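Local coordinates for protein lactate racemase (Thermoanaerobacterium thermosaccharolyticum, PDB 2YJG) that catalyses the nickel-dependent interconversion of the D- and L-isomers of lactate, working as a homodimer with a nickel pincer nucleotide as cofactor, at residues G169-H174 / K261-V266; A231-I236 / G253-A258; G299-E304 / A360-R365; E318-H323 / D377-E382. All blocks are in the same frame, centred on the assembly; numbering follows the deposited sequence.

Interaction 1: G169-H174 / K261-V266; sequences GFIEPH and KGCEFV
I171 packs against G262, C263 and V266 where the chain leaves central strand 164-170 of the six-stranded mixed sheet and runs beneath helix 257-270, a strand-and-helix contact of the N-terminal alpha/beta region. No hydrogen bond crosses it. The isoleucine divides its two branches along the helix. CG1 lies beside its backbone N (chi1 -67°) and carries CD1 to the helix backbone, 3.7 Å from G262 CA; a side chain at that glycine would collide with the methyl. The other branch, CG2, sits between two helix side chains, with C263 SG on the preceding turn and V266 CG2, the closer of the two at 3.7 Å. F179 of the short strand 178-179 touches all three of these side chains and completes the apolar cluster. E172 has its CB directed away from the helix, and its carboxylate has a long, weak ion pair with R75, probably a cofactor-binding residue. Next comes P173, whose ring crosses V266 obliquely just before H174, by similarity a proton donor and acceptor in racemisation. V266 thus touches the residues on both sides of E172: its CG2 also lies 3.6 Å from I171 O, while its CG1 rests 3.9 Å from P173 CD.

Interaction 2: A231-I236 / G253-A258; sequences ANLAFI and GHSEKA
G253 and I236 form an antiparallel hydrogen-bonded pair, joined by two backbone bonds: I236 N donates to G253 O, in the carbonyl plane, and G253 N returns a bond to I236 O, each 2.9 Å long. F235 CA adds a C-H...O contact to G253 O. Beyond the paired residues, where the two backbones diverge, a water bridges them, donating to L233 O and accepting from S255 N.

The aromatic contact is a CH-pi interaction. F235 has CG anti to its backbone N (chi1 -169°), which swings the ring back under the glycine, and G253 CA lies over one face, 4.0 Å from the centroid. Replacing F235 by alanine would probably leave G253 without its CH-pi partner and open a gap towards T53, L56 and L59, which also touch the ring.

These strands, 233-241 and 247-253, form a beta hairpin at one edge of the mixed sheet, and the chain passes directly from its second strand into helix 257-270. H254 caps that entry: its ND1 accepts from both E256 N and K257 N, the latter bond nearly straight at 168°.

Van der Waals contacts line the corner between strand and helix. S255 CB touches both L233 CD2 and I236 CG2, each 3.6 Å away. The longer branch of I236 runs over the turn, with CD1 3.5 Å from S255 O and CG1 near A258 CB.

Interaction 3: G299-E304 / A360-R365; sequences GMTAGE and AQILAR
E304 and R365 close the partly exposed end of a helix pair whose other contacts are buried and apolar. Helices 299-304 and 360-365 run in roughly the same direction, their axes 29° apart and 10.4 Å from each other at closest approach, a separation spanned mainly by side chains.

The tight part lies on the buried side. T301 CG2 meets I362 CG2 at 3.4 Å, closer than usual for two methyl groups, and also lies near R365 NH2. With OG1 set between backbone N and carbonyl carbon (chi1 67°), the threonine turns its methyl to the other helix while its hydroxyl bonds K298 O in its own helix. M300, extended beyond CG, reaches across to L363 and lays SD 3.3 Å from L363 CD1.

On the looser side the link is polar. R365, bent at chi3, grips the E304 carboxylate side-on: NE bonds OE2 and NH2 bonds OE1, both at 2.9 Å and both on syn lone pairs. The two planar groups are only 14° from coplanar, so the paired bonds fix the rotation of the carboxylate. A water donating to E304 OE2 and to R365 O adds a second bridge. R211 NH1 lies near R365 NH1, a proximity of like charges that the glutamate probably helps to offset.

Both helices belong to the C-terminal alpha/beta domain, built on a parallel sheet. F328 and F332 of helix 326-333 pack on L363, M342 of helix 338-346 touches R365, and F176, from the loop following strand 173-174, reaches I362.

Interaction 4: E318-H323 / D377-E382; sequences ECADGH and DSKNYE
C319 O takes two hydrogen bonds from opposite faces of its carbonyl plane, one from G322 N within its own turn and one from the side-chain amide of N380. The turn, a type I beta turn from C319 to G322, belongs to the loop after strand 311-316 of the C-terminal parallel sheet. It meets the loop that follows the neighbouring strand 371-375 and leads into helix 381-386, so the contact joins two loops at the C-terminal ends of adjacent parallel strands.

N380 is the buried link. Its ND2 donates to C319 O at 2.8 Å from well above the carbonyl plane, and also bonds T376 OG1; its OD1 lies 3.4 Å from G322 CA. CG lies beside the backbone N (chi1 -60°), which points the amide into the turn. A leucine in place of N380 would probably leave C319 O with only the bond from G322 N and T376 OG1 without its amide partner.

Towards the surface, K379 bends at chi3 to bring NZ to A320 O, 2.6 Å away, in the carbonyl plane and on a lone pair. Its backbone N is bonded by D377 OD1, through the anti lone pair, in an Asx turn at the start of the 3-10 segment 378-380. Backbone pairing is slight: D377 N to E318 O is a weak bond of 3.3 Å.

The carboxylates of E318 and D377, which would probably repel each other if both are charged, are bridged by a water that donates to E318 OE2 at 2.5 Å and to D377 OD2 at 3.0 Å.

Overall arrangement
Interactions 1 and 2 belong to one unit: both use helix 257-270 and both reach the mixed sheet, through its neighbouring strands 164-170 and 233-241. Interactions 3 and 4 lie in the C-terminal domain, their centres 18 Å apart and their segments alternating along the chain. Interactions 1 to 3 are largely buried, whereas interaction 4 is only partly so. Their chemistry differs accordingly: interaction 1 is wholly apolar, interaction 2 adds sheet pairing, interaction 3 backs its methyl packing with a salt bridge, and interaction 4 depends on polar side chains gripping backbone carbonyls. Interactions 2 and 4, about 41 Å apart between centres, lie on opposite sides of the chain's centre.

Interaction 1: G169-H174 / K261-V266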
loop_
_atom_site.group_PDB
_atom_site.type_symbol
_atom_site.label_atom_id
_atom_site.label_comp_id
_atom_site.label_asym_id
_atom_site.label_seq_id
_atom_site.Cartn_x
_atom_site.Cartn_y
_atom_site.Cartn_z
ATOM N N GLY A 169 10.882 17.516 -4.034
ATOM C CA GLY A 169 12.097 16.944 -4.636
ATOM C C GLY A 169 13.306 17.179 -3.752
ATOM O O GLY A 169 13.175 17.649 -2.615
ATOM N N PHE A 170 14.497 16.917 -4.287
ATOM C CA PHE A 170 15.752 17.233 -3.573
ATOM C C PHE A 170 16.781 17.786 -4.575
ATOM O O PHE A 170 16.632 17.608 -5.852
ATOM C CB PHE A 170 16.301 16.002 -2.845
ATOM C CG PHE A 170 17.006 15.066 -3.710
ATOM C CD1 PHE A 170 16.393 14.505 -4.801
ATOM C CD2 PHE A 170 18.303 14.740 -3.452
ATOM C CE1 PHE A 170 17.105 13.688 -5.631
ATOM C CE2 PHE A 170 18.977 13.890 -4.256
ATOM C CZ PHE A 170 18.373 13.380 -5.340
ATOM N N ILE A 171 17.797 18.449 -4.037
ATOM C CA ILE A 171 18.744 19.179 -4.890
ATOM C C ILE A 171 20.157 18.670 -4.665
ATOM O O ILE A 171 20.644 18.710 -3.522
ATOM C CB ILE A 171 18.701 20.701 -4.633
ATOM C CG1 ILE A 171 17.404 21.317 -5.045
ATOM C CG2 ILE A 171 19.861 21.360 -5.426
ATOM C CD1 ILE A 171 17.140 22.729 -4.490
ATOM N N GLU A 172 20.837 18.176 -5.699
ATOM C CA GLU A 172 22.237 17.733 -5.593
ATOM C C GLU A 172 22.810 17.971 -7.003
ATOM O O GLU A 172 22.046 18.176 -7.956
ATOM C CB GLU A 172 22.365 16.254 -5.223
ATOM C CG GLU A 172 21.897 15.300 -6.366
ATOM C CD GLU A 172 21.921 13.815 -5.981
ATOM O OE1 GLU A 172 22.168 13.483 -4.787
ATOM O OE2 GLU A 172 21.655 12.998 -6.906
ATOM N N PRO A 173 24.131 17.877 -7.173
ATOM C CA PRO A 173 24.650 18.181 -8.486
ATOM C C PRO A 173 24.224 17.119 -9.464
ATOM O O PRO A 173 23.980 15.994 -9.059
ATOM C CB PRO A 173 26.164 18.091 -8.274
ATOM C CG PRO A 173 26.347 18.426 -6.809
ATOM C CD PRO A 173 25.202 17.784 -6.172
ATOM N N HIS A 174 24.177 17.457 -10.733
ATOM C CA HIS A 174 23.878 16.465 -11.788
ATOM C C HIS A 174 24.755 16.745 -12.985
ATOM O O HIS A 174 24.843 17.917 -13.477
ATOM C CB HIS A 174 22.385 16.488 -12.127
ATOM C CG HIS A 174 22.023 15.551 -13.223
ATOM N ND1 HIS A 174 21.342 14.362 -13.031
ATOM C CD2 HIS A 174 22.283 15.628 -14.547
ATOM C CE1 HIS A 174 21.202 13.756 -14.210
ATOM N NE2 HIS A 174 21.768 14.509 -15.133
ATOM N N LYS A 261 17.754 29.174 -5.188
ATOM C CA LYS A 261 18.308 29.417 -3.856
ATOM C C LYS A 261 18.883 28.115 -3.272
ATOM O O LYS A 261 19.957 28.099 -2.687
ATOM C CB LYS A 261 17.237 30.057 -2.938
ATOM C CG LYS A 261 17.708 30.369 -1.554
ATOM C CD LYS A 261 18.916 31.361 -1.500
ATOM C CE LYS A 261 19.966 30.882 -0.427
ATOM N NZ LYS A 261 20.889 29.750 -0.882
ATOM N N GLY A 262 18.210 27.001 -3.519
ATOM C CA GLY A 262 18.755 25.706 -3.125
ATOM C C GLY A 262 20.031 25.322 -3.863
ATOM O O GLY A 262 21.004 24.802 -3.263
ATOM N N CYS A 263 20.066 25.594 -5.141
ATOM C CA CYS A 263 21.257 25.267 -5.965
ATOM C C CYS A 263 22.409 26.130 -5.545
ATOM O O CYS A 263 23.567 25.673 -5.555
ATOM C CB CYS A 263 20.965 25.472 -7.456
ATOM S SG CYS A 263 19.818 24.258 -8.181
ATOM N N GLU A 264 22.120 27.385 -5.173
ATOM C CA GLU A 264 23.186 28.246 -4.695
ATOM C C GLU A 264 23.770 27.641 -3.430
ATOM O O GLU A 264 24.958 27.640 -3.264
ATOM C CB GLU A 264 22.747 29.701 -4.446
ATOM C CG GLU A 264 22.373 30.432 -5.711
ATOM C CD GLU A 264 21.538 31.686 -5.421
ATOM O OE1 GLU A 264 21.166 31.944 -4.254
ATOM O OE2 GLU A 264 21.277 32.413 -6.364
ATOM N N PHE A 265 22.941 27.148 -2.537
ATOM C CA PHE A 265 23.402 26.532 -1.313
ATOM C C PHE A 265 24.301 25.289 -1.648
ATOM O O PHE A 265 25.413 25.132 -1.133
ATOM C CB PHE A 265 22.208 26.189 -0.398
ATOM C CG PHE A 265 22.599 25.467 0.863
ATOM C CD1 PHE A 265 23.221 26.130 1.897
ATOM C CD2 PHE A 265 22.363 24.120 1.005
ATOM C CE1 PHE A 265 23.615 25.439 3.023
ATOM C CE2 PHE A 265 22.738 23.451 2.169
ATOM C CZ PHE A 265 23.355 24.121 3.155
ATOM N N VAL A 266 23.800 24.429 -2.510
ATOM C CA VAL A 266 24.504 23.223 -2.915
ATOM C C VAL A 266 25.790 23.584 -3.574
ATOM O O VAL A 266 26.778 22.927 -3.264
ATOM C CB VAL A 266 23.616 22.253 -3.726
ATOM C CG1 VAL A 266 24.390 21.068 -4.222
ATOM C CG2 VAL A 266 22.445 21.758 -2.854
#

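Interaction 2: A231-I236 / G253-A258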
loop_
_atom_site.group_PDB
_atom_site.type_symbol
_atom_site.label_atom_id
_atom_site.label_comp_id
_atom_site.label_asym_id
_atom_site.label_seq_id
_atom_site.Cartn_x
_atom_site.Cartn_y
_atom_site.Cartn_z
ATOM N N ALA A 231 3.504 23.839 -17.627
ATOM C CA ALA A 231 2.737 22.977 -16.719
ATOM C C ALA A 231 2.051 23.700 -15.580
ATOM O O ALA A 231 1.353 23.026 -14.800
ATOM C CB ALA A 231 3.676 21.911 -16.116
ATOM N N ASN A 232 2.346 24.992 -15.411
ATOM C CA ASN A 232 1.871 25.834 -14.282
ATOM C C ASN A 232 2.246 25.226 -12.907
ATOM O O ASN A 232 1.479 25.261 -11.962
ATOM C CB ASN A 232 0.336 26.116 -14.379
ATOM C CG ASN A 232 -0.064 26.824 -15.715
ATOM O OD1 ASN A 232 -0.807 26.277 -16.565
ATOM N ND2 ASN A 232 0.482 28.014 -15.904
ATOM N N LEU A 233 3.468 24.703 -12.807
ATOM C CA LEU A 233 4.056 24.374 -11.513
ATOM C C LEU A 233 4.153 25.620 -10.647
ATOM O O LEU A 233 4.971 26.531 -10.865
ATOM C CB LEU A 233 5.446 23.674 -11.705
ATOM C CG LEU A 233 6.184 23.188 -10.459
ATOM C CD1 LEU A 233 5.337 22.144 -9.672
ATOM C CD2 LEU A 233 7.580 22.585 -10.821
ATOM N N ALA A 234 3.318 25.653 -9.620
ATOM C CA ALA A 234 3.053 26.861 -8.841
ATOM C C ALA A 234 3.829 26.963 -7.529
ATOM O O ALA A 234 4.036 28.043 -6.968
ATOM C CB ALA A 234 1.543 26.924 -8.561
ATOM N N PHE A 235 4.283 25.833 -7.022
ATOM C CA PHE A 235 4.989 25.779 -5.741
ATOM C C PHE A 235 5.817 24.483 -5.700
ATOM O O PHE A 235 5.326 23.413 -6.132
ATOM C CB PHE A 235 3.968 25.784 -4.595
ATOM C CG PHE A 235 4.545 25.986 -3.238
ATOM C CD1 PHE A 235 4.982 24.911 -2.474
ATOM C CD2 PHE A 235 4.590 27.251 -2.677
ATOM C CE1 PHE A 235 5.485 25.125 -1.213
ATOM C CE2 PHE A 235 5.073 27.444 -1.453
ATOM C CZ PHE A 235 5.486 26.383 -0.701
ATOM N N ILE A 236 7.041 24.609 -5.164
ATOM C CA ILE A 236 7.892 23.458 -4.851
ATOM C C ILE A 236 8.383 23.453 -3.382
ATOM O O ILE A 236 8.402 24.520 -2.694
ATOM C CB ILE A 236 9.076 23.356 -5.825
ATOM C CG1 ILE A 236 10.143 24.415 -5.508
ATOM C CG2 ILE A 236 8.572 23.387 -7.322
ATOM C CD1 ILE A 236 11.496 24.179 -6.295
ATOM N N GLY A 253 8.753 27.424 -2.468
ATOM C CA GLY A 253 8.098 28.537 -3.148
ATOM C C GLY A 253 8.132 28.416 -4.642
ATOM O O GLY A 253 7.839 27.350 -5.185
ATOM N N HIS A 254 8.512 29.503 -5.331
ATOM C CA HIS A 254 8.458 29.605 -6.770
ATOM C C HIS A 254 9.322 28.503 -7.383
ATOM O O HIS A 254 10.431 28.230 -6.872
ATOM C CB HIS A 254 8.990 30.973 -7.155
ATOM C CG HIS A 254 8.883 31.302 -8.597
ATOM N ND1 HIS A 254 9.760 30.823 -9.552
ATOM C CD2 HIS A 254 8.050 32.155 -9.243
ATOM C CE1 HIS A 254 9.424 31.312 -10.731
ATOM N NE2 HIS A 254 8.383 32.115 -10.571
ATOM N N SER A 255 8.808 27.843 -8.404
ATOM C CA SER A 255 9.463 26.603 -8.869
ATOM C C SER A 255 10.880 26.846 -9.403
ATOM O O SER A 255 11.736 25.958 -9.349
ATOM C CB SER A 255 8.604 25.866 -9.890
ATOM O OG SER A 255 8.781 26.362 -11.200
ATOM N N GLU A 256 11.117 28.042 -9.925
ATOM C CA GLU A 256 12.441 28.474 -10.331
ATOM C C GLU A 256 13.215 29.160 -9.199
ATOM O O GLU A 256 14.328 28.772 -8.921
ATOM C CB GLU A 256 12.396 29.353 -11.633
ATOM C CG GLU A 256 13.738 29.382 -12.296
ATOM C CD GLU A 256 13.801 29.972 -13.737
ATOM O OE1 GLU A 256 12.760 30.290 -14.348
ATOM O OE2 GLU A 256 14.955 30.067 -14.255
ATOM N N LYS A 257 12.679 30.211 -8.573
ATOM C CA LYS A 257 13.455 30.993 -7.629
ATOM C C LYS A 257 13.842 30.180 -6.396
ATOM O O LYS A 257 14.936 30.369 -5.867
ATOM C CB LYS A 257 12.705 32.281 -7.237
ATOM C CG LYS A 257 12.553 33.258 -8.417
ATOM C CD LYS A 257 11.675 34.483 -8.051
ATOM C CE LYS A 257 11.360 35.414 -9.227
ATOM N NZ LYS A 257 10.765 34.626 -10.314
ATOM N N ALA A 258 12.934 29.330 -5.873
ATOM C CA ALA A 258 13.242 28.502 -4.710
ATOM C C ALA A 258 14.305 27.448 -5.049
ATOM O O ALA A 258 15.162 27.218 -4.241
ATOM C CB ALA A 258 11.991 27.830 -4.087
HETATM O O HOH W 1 6.357 28.624 -9.632
#

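Interaction 3: G299-E304 / A360-R365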
loop_
_atom_site.group_PDB
_atom_site.type_symbol
_atom_site.label_atom_id
_atom_site.label_comp_id
_atom_site.label_asym_id
_atom_site.label_seq_id
_atom_site.Cartn_x
_atom_site.Cartn_y
_atom_site.Cartn_z
ATOM N N GLY A 299 31.067 10.062 -11.678
ATOM C CA GLY A 299 32.362 10.296 -10.974
ATOM C C GLY A 299 33.492 10.553 -11.959
ATOM O O GLY A 299 34.406 11.340 -11.725
ATOM N N MET A 300 33.472 9.860 -13.099
ATOM C CA MET A 300 34.501 10.101 -14.084
ATOM C C MET A 300 34.528 11.529 -14.626
ATOM O O MET A 300 35.624 12.049 -14.976
ATOM C CB MET A 300 34.357 9.168 -15.295
ATOM C CG MET A 300 34.454 7.670 -14.994
ATOM S SD MET A 300 34.302 6.711 -16.505
ATOM C CE MET A 300 34.171 5.091 -15.792
ATOM N N THR A 301 33.341 12.139 -14.721
ATOM C CA THR A 301 33.249 13.549 -15.167
ATOM C C THR A 301 33.923 14.505 -14.167
ATOM O O THR A 301 34.440 15.535 -14.586
ATOM C CB THR A 301 31.803 14.083 -15.449
ATOM O OG1 THR A 301 31.021 14.173 -14.249
ATOM C CG2 THR A 301 31.089 13.265 -16.595
ATOM N N ALA A 302 33.886 14.180 -12.860
ATOM C CA ALA A 302 34.557 14.998 -11.833
ATOM C C ALA A 302 36.059 14.801 -12.079
ATOM O O ALA A 302 36.806 15.769 -12.056
ATOM C CB ALA A 302 34.170 14.529 -10.408
ATOM N N GLY A 303 36.467 13.558 -12.353
ATOM C CA GLY A 303 37.819 13.265 -12.850
ATOM C C GLY A 303 38.277 14.084 -14.049
ATOM O O GLY A 303 39.394 14.681 -14.068
ATOM N N GLU A 304 37.432 14.107 -15.084
ATOM C CA GLU A 304 37.720 14.763 -16.321
ATOM C C GLU A 304 38.055 16.237 -16.088
ATOM O O GLU A 304 39.002 16.738 -16.661
ATOM C CB GLU A 304 36.465 14.717 -17.205
ATOM C CG GLU A 304 36.577 15.331 -18.604
ATOM C CD GLU A 304 35.200 15.329 -19.311
ATOM O OE1 GLU A 304 34.182 15.343 -18.616
ATOM O OE2 GLU A 304 35.133 15.353 -20.562
ATOM N N ALA A 360 26.653 6.813 -22.809
ATOM C CA ALA A 360 27.754 6.433 -23.681
ATOM C C ALA A 360 28.467 7.645 -24.315
ATOM O O ALA A 360 29.701 7.650 -24.484
ATOM C CB ALA A 360 27.326 5.403 -24.835
ATOM N N GLN A 361 27.684 8.653 -24.696
ATOM C CA GLN A 361 28.226 9.822 -25.335
ATOM C C GLN A 361 29.186 10.516 -24.359
ATOM O O GLN A 361 30.327 10.905 -24.699
ATOM C CB GLN A 361 27.068 10.751 -25.700
ATOM C CG GLN A 361 27.525 11.959 -26.511
ATOM C CD GLN A 361 26.393 12.884 -26.919
ATOM O OE1 GLN A 361 25.209 12.527 -26.827
ATOM N NE2 GLN A 361 26.758 14.082 -27.387
ATOM N N ILE A 362 28.705 10.735 -23.146
ATOM C CA ILE A 362 29.582 11.327 -22.120
ATOM C C ILE A 362 30.806 10.544 -21.824
ATOM O O ILE A 362 31.897 11.154 -21.742
ATOM C CB ILE A 362 28.789 11.636 -20.837
ATOM C CG1 ILE A 362 27.738 12.637 -21.232
ATOM C CG2 ILE A 362 29.791 12.148 -19.572
ATOM C CD1 ILE A 362 26.587 12.854 -20.219
ATOM N N LEU A 363 30.708 9.210 -21.673
ATOM C CA LEU A 363 31.925 8.410 -21.455
ATOM C C LEU A 363 32.868 8.500 -22.646
ATOM O O LEU A 363 34.084 8.678 -22.468
ATOM C CB LEU A 363 31.561 6.960 -21.144
ATOM C CG LEU A 363 32.673 5.945 -20.936
ATOM C CD1 LEU A 363 33.519 6.417 -19.689
ATOM C CD2 LEU A 363 32.115 4.509 -20.745
ATOM N N ALA A 364 32.331 8.453 -23.891
ATOM C CA ALA A 364 33.171 8.663 -25.053
ATOM C C ALA A 364 33.888 10.035 -25.030
ATOM O O ALA A 364 35.045 10.114 -25.337
ATOM C CB ALA A 364 32.392 8.407 -26.444
ATOM N N ARG A 365 33.204 11.096 -24.651
ATOM C CA ARG A 365 33.827 12.436 -24.532
ATOM C C ARG A 365 35.067 12.312 -23.617
ATOM O O ARG A 365 36.166 12.771 -23.959
ATOM C CB ARG A 365 32.833 13.456 -23.976
ATOM C CG ARG A 365 33.409 14.799 -23.820
ATOM C CD ARG A 365 32.466 15.725 -23.173
ATOM N NE ARG A 365 32.429 15.502 -21.711
ATOM C CZ ARG A 365 31.367 15.647 -20.939
ATOM N NH1 ARG A 365 30.159 15.953 -21.433
ATOM N NH2 ARG A 365 31.482 15.391 -19.650
HETATM O O HOH W 2 37.103 14.939 -22.043
#

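Interaction 4: E318-H323 / D377-E382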
loop_
_atom_site.group_PDB
_atom_site.type_symbol
_atom_site.label_atom_id
_atom_site.label_comp_id
_atom_site.label_asym_id
_atom_site.label_seq_id
_atom_site.Cartn_x
_atom_site.Cartn_y
_atom_site.Cartn_z
ATOM N N GLU A 318 32.723 -0.228 -7.410
ATOM C CA GLU A 318 32.595 -1.700 -7.288
ATOM C C GLU A 318 31.819 -2.259 -8.454
ATOM O O GLU A 318 32.180 -3.296 -9.018
ATOM C CB GLU A 318 31.882 -2.022 -5.988
ATOM C CG GLU A 318 31.622 -3.481 -5.789
ATOM C CD GLU A 318 30.892 -3.809 -4.531
ATOM O OE1 GLU A 318 29.764 -3.294 -4.315
ATOM O OE2 GLU A 318 31.447 -4.635 -3.757
ATOM N N CYS A 319 30.763 -1.545 -8.864
ATOM C CA CYS A 319 29.951 -1.977 -10.008
ATOM C C CYS A 319 29.445 -3.401 -9.853
ATOM O O CYS A 319 29.551 -4.214 -10.758
ATOM C CB CYS A 319 30.686 -1.806 -11.350
ATOM S SG CYS A 319 31.165 -0.054 -11.672
ATOM N N ALA A 320 28.912 -3.678 -8.687
ATOM C CA ALA A 320 28.433 -5.019 -8.339
ATOM C C ALA A 320 27.411 -5.540 -9.343
ATOM O O ALA A 320 27.326 -6.751 -9.526
ATOM C CB ALA A 320 27.774 -4.991 -6.920
ATOM N N ASP A 321 26.621 -4.637 -9.931
ATOM C CA ASP A 321 25.594 -4.997 -10.902
ATOM C C ASP A 321 26.053 -4.992 -12.354
ATOM O O ASP A 321 25.222 -5.228 -13.245
ATOM C CB ASP A 321 24.370 -4.111 -10.726
ATOM C CG ASP A 321 23.715 -4.284 -9.358
ATOM O OD1 ASP A 321 23.852 -5.363 -8.749
ATOM O OD2 ASP A 321 23.033 -3.371 -8.902
ATOM N N GLY A 322 27.353 -4.823 -12.605
ATOM C CA GLY A 322 27.896 -4.988 -13.930
ATOM C C GLY A 322 27.858 -3.668 -14.687
ATOM O O GLY A 322 28.055 -2.615 -14.058
ATOM N N HIS A 323 27.593 -3.691 -16.002
ATOM C CA HIS A 323 27.739 -2.478 -16.818
ATOM C C HIS A 323 26.611 -1.508 -16.697
ATOM O O HIS A 323 26.808 -0.361 -17.020
ATOM C CB HIS A 323 28.046 -2.740 -18.309
ATOM C CG HIS A 323 27.127 -3.743 -18.945
ATOM N ND1 HIS A 323 25.754 -3.596 -18.968
ATOM C CD2 HIS A 323 27.394 -4.898 -19.608
ATOM C CE1 HIS A 323 25.207 -4.648 -19.563
ATOM N NE2 HIS A 323 26.183 -5.454 -19.961
ATOM N N ASP A 377 35.186 -4.743 -9.198
ATOM C CA ASP A 377 34.993 -6.177 -8.997
ATOM C C ASP A 377 35.502 -6.916 -10.190
ATOM O O ASP A 377 35.255 -6.472 -11.309
ATOM C CB ASP A 377 33.493 -6.420 -8.812
ATOM C CG ASP A 377 33.163 -7.787 -8.297
ATOM O OD1 ASP A 377 33.348 -8.796 -9.064
ATOM O OD2 ASP A 377 32.652 -7.834 -7.140
ATOM N N SER A 378 36.166 -8.063 -9.966
ATOM C CA SER A 378 36.795 -8.819 -11.050
ATOM C C SER A 378 35.825 -9.300 -12.106
ATOM O O SER A 378 36.260 -9.508 -13.250
ATOM C CB SER A 378 37.594 -10.023 -10.535
ATOM O OG SER A 378 36.717 -10.971 -9.956
ATOM N N LYS A 379 34.546 -9.459 -11.724
ATOM C CA LYS A 379 33.417 -9.812 -12.629
ATOM C C LYS A 379 33.346 -8.850 -13.780
ATOM O O LYS A 379 32.839 -9.194 -14.882
ATOM C CB LYS A 379 32.042 -9.650 -11.935
ATOM C CG LYS A 379 31.625 -10.570 -10.845
ATOM C CD LYS A 379 30.204 -10.228 -10.311
ATOM C CE LYS A 379 30.068 -8.900 -9.535
ATOM N NZ LYS A 379 28.727 -8.771 -8.737
ATOM N N ASN A 380 33.867 -7.637 -13.583
ATOM C CA ASN A 380 33.713 -6.590 -14.568
ATOM C C ASN A 380 34.938 -6.299 -15.436
ATOM O O ASN A 380 34.882 -5.381 -16.271
ATOM C CB ASN A 380 33.365 -5.248 -13.856
ATOM C CG ASN A 380 32.093 -5.332 -13.059
ATOM O OD1 ASN A 380 31.129 -5.954 -13.522
ATOM N ND2 ASN A 380 32.069 -4.720 -11.826
ATOM N N TYR A 381 36.030 -7.062 -15.278
ATOM C CA TYR A 381 37.239 -6.702 -15.972
ATOM C C TYR A 381 37.055 -6.747 -17.463
ATOM O O TYR A 381 37.586 -5.890 -18.174
ATOM C CB TYR A 381 38.425 -7.571 -15.565
ATOM C CG TYR A 381 38.915 -7.469 -14.118
ATOM C CD1 TYR A 381 38.669 -6.334 -13.299
ATOM C CD2 TYR A 381 39.738 -8.483 -13.585
ATOM C CE1 TYR A 381 39.149 -6.257 -11.966
ATOM C CE2 TYR A 381 40.228 -8.417 -12.261
ATOM C CZ TYR A 381 39.939 -7.303 -11.433
ATOM O OH TYR A 381 40.474 -7.242 -10.083
ATOM N N GLU A 382 36.328 -7.749 -17.952
ATOM C CA GLU A 382 36.175 -7.871 -19.411
ATOM C C GLU A 382 35.322 -6.747 -19.944
ATOM O O GLU A 382 35.618 -6.177 -20.992
ATOM C CB GLU A 382 35.612 -9.243 -19.760
ATOM C CG GLU A 382 36.586 -10.355 -19.404
ATOM C CD GLU A 382 38.006 -10.231 -20.053
ATOM O OE1 GLU A 382 38.167 -9.825 -21.251
ATOM O OE2 GLU A 382 38.979 -10.579 -19.342
HETATM O O HOH W 3 33.123 -6.399 -4.517
#